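Glutathione transferase lambda1 (Populus trichocarpa, PDB 4PQH) binds glutathione and probably acts as a monomeric thiol transferase of the plant Lambda class, with a likely role in detoxification. Local coordinates at residues Q40-Q52 with N209-P221. Numbering follows the deposited sequence. Where two conformers were deposited one is given.
Sequences QRVWITRNCKGLQ and NKVEAYNQTRHEP. Unlike the reference sequence in segment 209-221: Val-211 (reference Ile), His-219 (reference Arg).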
ATOM      1  N   GLN A  40      -2.716   1.344  -3.519  1.00 12.44           N
ATOM      2  CA  GLN A  40      -3.347   0.329  -2.688  1.00 12.21           C
ATOM      3  C   GLN A  40      -2.935   0.471  -1.229  1.00 12.98           C
ATOM      4  O   GLN A  40      -3.755   0.252  -0.342  1.00 12.93           O
ATOM      5  CB  GLN A  40      -3.016  -1.071  -3.198  1.00 11.46           C
ATOM      6  CG  GLN A  40      -3.917  -2.155  -2.620  1.00 12.76           C
ATOM      7  CD  GLN A  40      -3.461  -3.550  -2.997  1.00 12.27           C
ATOM      8  OE1 GLN A  40      -2.486  -3.715  -3.742  1.00 14.89           O
ATOM      9  NE2 GLN A  40      -4.165  -4.563  -2.501  1.00 13.63           N
ATOM     10  N   ARG A  41      -1.682   0.841  -0.964  1.00 13.44           N
ATOM     11  CA  ARG A  41      -1.245   1.108   0.414  1.00 13.16           C
ATOM     12  C   ARG A  41      -2.190   2.059   1.118  1.00 12.38           C
ATOM     13  O   ARG A  41      -2.576   1.841   2.271  1.00 11.63           O
ATOM     14  CB  ARG A  41       0.135   1.762   0.416  1.00 11.26           C
ATOM     15  CG  ARG A  41       1.296   0.847   0.071  1.00 11.68           C
ATOM     16  CD  ARG A  41       2.596   1.646   0.097  1.00 13.33           C
ATOM     17  NE  ARG A  41       3.793   0.804   0.068  1.00 13.30           N
ATOM     18  CZ  ARG A  41       4.989   1.205  -0.351  1.00 12.62           C
ATOM     19  NH1 ARG A  41       5.163   2.440  -0.810  1.00 14.66           N
ATOM     20  NH2 ARG A  41       6.013   0.366  -0.307  1.00 14.14           N
ATOM     21  N   VAL A  42      -2.566   3.117   0.421  1.00 13.93           N
ATOM     22  CA  VAL A  42      -3.352   4.181   1.026  1.00 13.54           C
ATOM     23  C   VAL A  42      -4.820   3.774   1.125  1.00 13.82           C
ATOM     24  O   VAL A  42      -5.504   4.066   2.109  1.00 13.24           O
ATOM     25  CB  VAL A  42      -3.192   5.508   0.236  1.00 14.42           C
ATOM     26  CG1 VAL A  42      -3.763   6.659   1.033  1.00 15.40           C
ATOM     27  CG2 VAL A  42      -1.711   5.777  -0.045  1.00 15.32           C
ATOM     28  N   TRP A  43      -5.290   3.067   0.108  1.00 13.33           N
ATOM     29  CA  TRP A  43      -6.636   2.518   0.098  1.00 12.70           C
ATOM     30  C   TRP A  43      -6.825   1.540   1.276  1.00 11.66           C
ATOM     31  O   TRP A  43      -7.849   1.577   1.979  1.00 11.75           O
ATOM     32  CB  TRP A  43      -6.858   1.832  -1.245  1.00 13.39           C
ATOM     33  CG  TRP A  43      -8.207   1.242  -1.489  1.00 14.33           C
ATOM     34  CD1 TRP A  43      -9.309   1.290  -0.681  1.00 14.72           C
ATOM     35  CD2 TRP A  43      -8.591   0.498  -2.649  1.00 14.58           C
ATOM     36  NE1 TRP A  43     -10.358   0.619  -1.278  1.00 14.80           N
ATOM     37  CE2 TRP A  43      -9.936   0.123  -2.485  1.00 15.82           C
ATOM     38  CE3 TRP A  43      -7.921   0.122  -3.819  1.00 15.45           C
ATOM     39  CZ2 TRP A  43     -10.626  -0.623  -3.443  1.00 16.55           C
ATOM     40  CZ3 TRP A  43      -8.607  -0.621  -4.769  1.00 16.76           C
ATOM     41  CH2 TRP A  43      -9.945  -0.983  -4.575  1.00 17.41           C
ATOM     42  N   ILE A  44      -5.844   0.668   1.502  1.00 11.62           N
ATOM     43  CA  ILE A  44      -5.885  -0.250   2.646  1.00 10.91           C
ATOM     44  C   ILE A  44      -5.951   0.533   3.950  1.00 10.98           C
ATOM     45  O   ILE A  44      -6.717   0.182   4.852  1.00 11.52           O
ATOM     46  CB  ILE A  44      -4.659  -1.190   2.690  1.00 11.37           C
ATOM     47  CG1 ILE A  44      -4.628  -2.119   1.477  1.00 10.97           C
ATOM     48  CG2 ILE A  44      -4.697  -2.016   3.978  1.00 11.44           C
ATOM     49  CD1 ILE A  44      -3.246  -2.682   1.204  1.00 11.55           C
ATOM     50  N   THR A  45      -5.160   1.591   4.067  1.00 11.09           N
ATOM     51  CA  THR A  45      -5.153   2.403   5.287  1.00 11.63           C
ATOM     52  C   THR A  45      -6.528   2.996   5.570  1.00 11.68           C
ATOM     53  O   THR A  45      -7.050   2.890   6.682  1.00 11.58           O
ATOM     54  CB  THR A  45      -4.074   3.492   5.228  1.00 11.13           C
ATOM     55  OG1 THR A  45      -2.799   2.864   5.046  1.00 11.88           O
ATOM     56  CG2 THR A  45      -4.042   4.283   6.537  1.00 11.49           C
ATOM     57  N   ARG A  46      -7.132   3.590   4.553  1.00 12.92           N
ATOM     58  CA  ARG A  46      -8.503   4.076   4.616  1.00 13.17           C
ATOM     59  C   ARG A  46      -9.465   3.015   5.137  1.00 11.73           C
ATOM     60  O   ARG A  46     -10.207   3.254   6.091  1.00 12.65           O
ATOM     61  CB  ARG A  46      -8.931   4.551   3.223  1.00 12.95           C
ATOM     62  CG  ARG A  46     -10.437   4.699   2.986  1.00 13.73           C
ATOM     63  CD  ARG A  46     -10.668   4.862   1.478  1.00 15.34           C
ATOM     64  NE  ARG A  46     -12.033   5.175   1.063  1.00 16.60           N
ATOM     65  CZ  ARG A  46     -12.905   4.275   0.608  1.00 16.25           C
ATOM     66  NH1 ARG A  46     -12.578   2.989   0.560  1.00 16.29           N
ATOM     67  NH2 ARG A  46     -14.112   4.657   0.213  1.00 17.65           N
ATOM     68  N   ASN A  47      -9.428   1.826   4.546  1.00 11.46           N
ATOM     69  CA  ASN A  47     -10.365   0.785   4.934  1.00 12.45           C
ATOM     70  C   ASN A  47     -10.119   0.284   6.343  1.00 12.14           C
ATOM     71  O   ASN A  47     -11.065   0.061   7.096  1.00 12.54           O
ATOM     72  CB  ASN A  47     -10.283  -0.396   3.982  1.00 13.32           C
ATOM     73  CG  ASN A  47     -10.834  -0.085   2.602  1.00 14.57           C
ATOM     74  OD1 ASN A  47     -11.230   1.044   2.302  1.00 13.97           O
ATOM     75  ND2 ASN A  47     -10.862  -1.100   1.754  1.00 15.43           N
ATOM     76  N   CYS A  48      -8.852   0.102   6.701  1.00 12.34           N
ATOM     77  CA  CYS A  48      -8.514  -0.428   8.022  1.00 12.10           C
ATOM     78  C   CYS A  48      -8.943   0.517   9.129  1.00 13.61           C
ATOM     79  O   CYS A  48      -9.184   0.092  10.262  1.00 13.47           O
ATOM     80  CB  CYS A  48      -7.017  -0.695   8.127  1.00 13.88           C
ATOM     81  SG  CYS A  48      -6.462  -2.115   7.188  1.00 14.68           S
ATOM     82  N   LYS A  49      -9.058   1.798   8.813  1.00 12.29           N
ATOM     83  CA  LYS A  49      -9.489   2.777   9.795  1.00 13.10           C
ATOM     84  C   LYS A  49     -10.990   3.051   9.736  1.00 12.51           C
ATOM     85  O   LYS A  49     -11.498   3.879  10.486  1.00 13.74           O
ATOM     86  CB  LYS A  49      -8.680   4.068   9.640  1.00 12.34           C
ATOM     87  CG  LYS A  49      -7.220   3.893  10.000  1.00 12.96           C
ATOM     88  CD  LYS A  49      -6.433   5.192   9.871  1.00 12.43           C
ATOM     89  CE  LYS A  49      -6.680   6.099  11.065  1.00 13.40           C
ATOM     90  NZ  LYS A  49      -5.998   5.589  12.293  1.00 13.55           N
ATOM     91  N   GLY A  50     -11.707   2.335   8.873  1.00 13.26           N
ATOM     92  CA  GLY A  50     -13.149   2.512   8.748  1.00 12.71           C
ATOM     93  C   GLY A  50     -13.559   3.837   8.117  1.00 13.59           C
ATOM     94  O   GLY A  50     -14.607   4.397   8.428  1.00 15.42           O
ATOM     95  N   LEU A  51     -12.740   4.331   7.195  1.00 13.19           N
ATOM     96  CA  LEU A  51     -12.932   5.673   6.651  1.00 14.15           C
ATOM     97  C   LEU A  51     -13.593   5.693   5.278  1.00 15.79           C
ATOM     98  O   LEU A  51     -13.461   6.671   4.541  1.00 16.76           O
ATOM     99  CB  LEU A  51     -11.588   6.397   6.590  1.00 13.86           C
ATOM    100  CG  LEU A  51     -10.898   6.604   7.944  1.00 13.51           C
ATOM    101  CD1 LEU A  51      -9.472   7.090   7.756  1.00 14.93           C
ATOM    102  CD2 LEU A  51     -11.686   7.577   8.811  1.00 15.86           C
ATOM    103  N   GLN A  52     -14.306   4.622   4.938  1.00 16.52           N
ATOM    104  CA  GLN A  52     -14.920   4.517   3.617  1.00 18.17           C
ATOM    105  C   GLN A  52     -15.921   5.644   3.344  1.00 21.26           C
ATOM    106  O   GLN A  52     -16.039   6.115   2.215  1.00 22.58           O
ATOM    107  CB  GLN A  52     -15.580   3.143   3.422  1.00 17.76           C
ATOM    108  CG  GLN A  52     -14.615   1.953   3.480  1.00 17.85           C
ATOM    109  CD  GLN A  52     -14.479   1.348   4.869  1.00 19.54           C
ATOM    110  OE1 GLN A  52     -14.655   2.025   5.884  1.00 19.36           O
ATOM    111  NE2 GLN A  52     -14.156   0.060   4.917  1.00 20.34           N
ATOM    112  N   ASN A 209      -4.251 -12.075   4.900  1.00 12.87           N
ATOM    113  CA  ASN A 209      -5.409 -12.499   4.123  1.00 14.89           C
ATOM    114  C   ASN A 209      -6.691 -12.636   4.932  1.00 13.85           C
ATOM    115  O   ASN A 209      -7.764 -12.804   4.365  1.00 16.60           O
ATOM    116  CB  ASN A 209      -5.123 -13.793   3.369  1.00 16.66           C
ATOM    117  CG  ASN A 209      -4.198 -13.585   2.187  1.00 20.20           C
ATOM    118  OD1 ASN A 209      -4.025 -12.468   1.704  1.00 22.01           O
ATOM    119  ND2 ASN A 209      -3.614 -14.668   1.708  1.00 20.07           N
ATOM    120  N   LYS A 210      -6.579 -12.571   6.258  1.00 11.74           N
ATOM    121  CA  LYS A 210      -7.759 -12.599   7.113  1.00 10.52           C
ATOM    122  C   LYS A 210      -8.291 -11.195   7.361  1.00 15.10           C
ATOM    123  O   LYS A 210      -9.349 -11.023   7.964  1.00 16.64           O
ATOM    124  CB  LYS A 210      -7.427 -13.246   8.455  1.00 12.94           C
ATOM    125  CG  LYS A 210      -7.101 -14.711   8.358  1.00 11.88           C
ATOM    126  CD  LYS A 210      -6.573 -15.247   9.675  1.00 12.56           C
ATOM    127  CE  LYS A 210      -6.174 -16.691   9.519  1.00 13.98           C
ATOM    128  NZ  LYS A 210      -5.611 -17.241  10.792  1.00 15.27           N
ATOM    129  N   VAL A 211      -7.539 -10.191   6.929  1.00 13.45           N
ATOM    130  CA  VAL A 211      -7.924  -8.809   7.171  1.00 13.37           C
ATOM    131  C   VAL A 211      -8.829  -8.336   6.042  1.00 13.84           C
ATOM    132  O   VAL A 211      -8.368  -8.065   4.928  1.00 13.29           O
ATOM    133  CB  VAL A 211      -6.689  -7.886   7.275  1.00 14.02           C
ATOM    134  CG1 VAL A 211      -7.115  -6.437   7.465  1.00 15.40           C
ATOM    135  CG2 VAL A 211      -5.767  -8.339   8.406  1.00 14.40           C
ATOM    136  N   GLU A 212     -10.118  -8.250   6.331  1.00 16.85           N
ATOM    137  CA  GLU A 212     -11.118  -7.951   5.317  1.00 17.93           C
ATOM    138  C   GLU A 212     -10.904  -6.581   4.669  1.00 18.22           C
ATOM    139  O   GLU A 212     -11.113  -6.412   3.461  1.00 19.86           O
ATOM    140  CB  GLU A 212     -12.522  -8.065   5.922  1.00 22.79           C
ATOM    141  CG  GLU A 212     -13.632  -8.051   4.896  1.00 27.87           C
ATOM    142  CD  GLU A 212     -13.468  -9.133   3.839  1.00 31.45           C
ATOM    143  OE1 GLU A 212     -12.849 -10.183   4.130  1.00 33.06           O
ATOM    144  OE2 GLU A 212     -13.965  -8.933   2.713  1.00 32.47           O
ATOM    145  N   ALA A 213     -10.468  -5.609   5.465  1.00 16.85           N
ATOM    146  CA  ALA A 213     -10.206  -4.265   4.955  1.00 15.31           C
ATOM    147  C   ALA A 213      -9.145  -4.289   3.864  1.00 13.84           C
ATOM    148  O   ALA A 213      -9.198  -3.494   2.916  1.00 14.90           O
ATOM    149  CB  ALA A 213      -9.767  -3.348   6.071  1.00 14.90           C
ATOM    150  N   TYR A 214      -8.180  -5.198   4.006  1.00 13.41           N
ATOM    151  CA  TYR A 214      -7.147  -5.377   2.994  1.00 11.43           C
ATOM    152  C   TYR A 214      -7.694  -6.153   1.799  1.00 12.51           C
ATOM    153  O   TYR A 214      -7.497  -5.753   0.650  1.00 12.98           O
ATOM    154  CB  TYR A 214      -5.926  -6.089   3.582  1.00 11.46           C
ATOM    155  CG  TYR A 214      -5.089  -6.775   2.527  1.00 10.84           C
ATOM    156  CD1 TYR A 214      -4.412  -6.039   1.559  1.00 12.12           C
ATOM    157  CD2 TYR A 214      -4.986  -8.156   2.485  1.00 13.26           C
ATOM    158  CE1 TYR A 214      -3.654  -6.666   0.591  1.00 12.67           C
ATOM    159  CE2 TYR A 214      -4.225  -8.790   1.520  1.00 13.44           C
ATOM    160  CZ  TYR A 214      -3.567  -8.036   0.578  1.00 14.00           C
ATOM    161  OH  TYR A 214      -2.820  -8.660  -0.398  1.00 15.62           O
ATOM    162  N   ASN A 215      -8.384  -7.257   2.063  1.00 13.82           N
ATOM    163  CA  ASN A 215      -8.973  -8.056   0.987  1.00 15.57           C
ATOM    164  C   ASN A 215      -9.857  -7.246   0.049  1.00 17.70           C
ATOM    165  O   ASN A 215      -9.896  -7.496  -1.162  1.00 19.62           O
ATOM    166  CB  ASN A 215      -9.788  -9.214   1.556  1.00 17.89           C
ATOM    167  CG  ASN A 215      -8.935 -10.217   2.296  1.00 21.73           C
ATOM    168  OD1 ASN A 215      -7.759 -10.404   1.977  1.00 22.81           O
ATOM    169  ND2 ASN A 215      -9.522 -10.869   3.294  1.00 24.22           N
ATOM    170  N   GLN A 216     -10.566  -6.272   0.608  1.00 17.69           N
ATOM    171  CA  GLN A 216     -11.460  -5.444  -0.188  1.00 19.85           C
ATOM    172  C   GLN A 216     -10.735  -4.548  -1.181  1.00 19.25           C
ATOM    173  O   GLN A 216     -11.352  -4.046  -2.114  1.00 19.65           O
ATOM    174  CB  GLN A 216     -12.353  -4.607   0.719  1.00 23.03           C
ATOM    175  CG  GLN A 216     -13.451  -5.407   1.376  1.00 27.83           C
ATOM    176  CD  GLN A 216     -13.976  -4.721   2.604  1.00 32.16           C
ATOM    177  OE1 GLN A 216     -13.512  -3.640   2.963  1.00 33.12           O
ATOM    178  NE2 GLN A 216     -14.942  -5.346   3.269  1.00 35.10           N
ATOM    179  N   THR A 217      -9.435  -4.343  -0.988  1.00 18.83           N
ATOM    180  CA  THR A 217      -8.675  -3.509  -1.924  1.00 18.06           C
ATOM    181  C   THR A 217      -8.194  -4.341  -3.095  1.00 20.73           C
ATOM    182  O   THR A 217      -7.520  -3.837  -3.997  1.00 20.04           O
ATOM    183  CB  THR A 217      -7.469  -2.811  -1.277  1.00 14.86           C
ATOM    184  OG1 THR A 217      -6.493  -3.787  -0.888  1.00 13.62           O
ATOM    185  CG2 THR A 217      -7.905  -2.012  -0.075  1.00 15.16           C
ATOM    186  N   ARG A 218      -8.526  -5.625  -3.062  1.00 24.79           N
ATOM    187  CA  ARG A 218      -8.309  -6.495  -4.205  0.56 27.58           C
ATOM    188  C   ARG A 218      -9.587  -6.536  -5.042  1.00 30.59           C
ATOM    189  O   ARG A 218      -9.619  -7.146  -6.108  1.00 32.17           O
ATOM    190  CB  ARG A 218      -7.896  -7.900  -3.752  0.56 26.66           C
ATOM    191  CG  ARG A 218      -6.561  -7.940  -3.014  0.56 26.87           C
ATOM    192  CD  ARG A 218      -6.276  -9.305  -2.391  0.56 28.98           C
ATOM    193  NE  ARG A 218      -5.527 -10.195  -3.279  0.56 29.92           N
ATOM    194  CZ  ARG A 218      -4.603 -11.057  -2.859  0.56 30.29           C
ATOM    195  NH1 ARG A 218      -4.312 -11.141  -1.567  0.56 31.35           N
ATOM    196  NH2 ARG A 218      -3.968 -11.834  -3.726  0.56 29.04           N
ATOM    197  N   HIS A 219     -10.637  -5.868  -4.549  1.00 33.71           N
ATOM    198  CA  HIS A 219     -11.918  -5.768  -5.257  1.00 37.15           C
ATOM    199  C   HIS A 219     -11.808  -4.818  -6.438  1.00 40.71           C
ATOM    200  O   HIS A 219     -10.847  -4.056  -6.549  1.00 39.18           O
ATOM    201  CB  HIS A 219     -13.043  -5.251  -4.347  1.00 37.32           C
ATOM    202  CG  HIS A 219     -13.484  -6.220  -3.293  1.00 38.11           C
ATOM    203  ND1 HIS A 219     -14.620  -6.024  -2.538  1.00 38.55           N
ATOM    204  CD2 HIS A 219     -12.944  -7.386  -2.864  1.00 38.61           C
ATOM    205  CE1 HIS A 219     -14.762  -7.026  -1.690  1.00 38.94           C
ATOM    206  NE2 HIS A 219     -13.759  -7.867  -1.867  1.00 38.59           N
ATOM    207  N   GLU A 220     -12.821  -4.849  -7.298  1.00 45.34           N
ATOM    208  CA  GLU A 220     -12.859  -4.016  -8.496  1.00 50.03           C
ATOM    209  C   GLU A 220     -14.309  -3.693  -8.863  1.00 51.08           C
ATOM    210  O   GLU A 220     -15.228  -4.397  -8.442  1.00 49.63           O
ATOM    211  CB  GLU A 220     -12.168  -4.741  -9.652  1.00 53.57           C
ATOM    212  CG  GLU A 220     -12.840  -6.044 -10.051  1.00 56.72           C
ATOM    213  CD  GLU A 220     -12.026  -6.830 -11.057  1.00 59.35           C
ATOM    214  OE1 GLU A 220     -10.913  -6.377 -11.403  1.00 59.96           O
ATOM    215  OE2 GLU A 220     -12.498  -7.900 -11.500  1.00 60.74           O
ATOM    216  N   PRO A 221     -14.524  -2.618  -9.643  1.00 53.96           N
ATOM    217  CA  PRO A 221     -15.891  -2.293 -10.068  1.00 61.03           C
ATOM    218  C   PRO A 221     -16.379  -3.234 -11.167  1.00 58.97           C
ATOM    219  O   PRO A 221     -15.598  -4.063 -11.634  1.00 47.25           O
ATOM    220  CB  PRO A 221     -15.753  -0.871 -10.617  1.00 33.66           C
ATOM    221  CG  PRO A 221     -14.346  -0.804 -11.104  1.00 42.37           C
ATOM    222  CD  PRO A 221     -13.549  -1.619 -10.117  1.00 49.42           C
TER
HETATM  223  O   HOH W   1     -14.579  -1.278   2.259  1.00 27.45           O
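Trp-43 and Gln-40 carry CG anti to the backbone N (chi1 -178° and -165°), which swings the indole under Thr-217 and starts the extended chain that brings the Gln-40 amide to its hydroxyl. The Thr-217 methyl sits over one face of the indole: CG2 lies 3.5 Å from the centroid of the five-membered ring of Trp-43, almost on its normal, a CH-pi contact. CZ3 of Trp-43 meets the carbonyl O of Thr-217 at 3.5 Å. With a leucine in place of Trp-43, the methyl would probably lose the ring face it rests on, leaving a gap under residues 216-217. The threonine hydroxyl gives its proton to Tyr-214 O and accepts a nearly straight bond from Gln-40 NE2, 2.9 Å away, with Thr-217 OG1 in the plane of the Gln-40 amide. Gln-40, also held by Arg-181 through OE1 and Glu-180 through NE2, has its side chain about 6 Å from that of Cys-36, which binds glutathione covalently. One turn beyond Trp-43, Asn-47 ND2 donates to a lone pair of Ala-213 O at 3.1 Å, while Ala-213 CB packs 3.7 Å from Cys-48 SG. Ile-44 CD1 meets the edge of the Tyr-214 ring at CD1; a water bridges Gln-52 NE2 to Gln-216 OE1. Segment 209-221 folds back onto the thioredoxin-like domain, against a helix packed on strand 28-32 through Trp-43 and on helix 170-190 through Gln-40 and Ile-44.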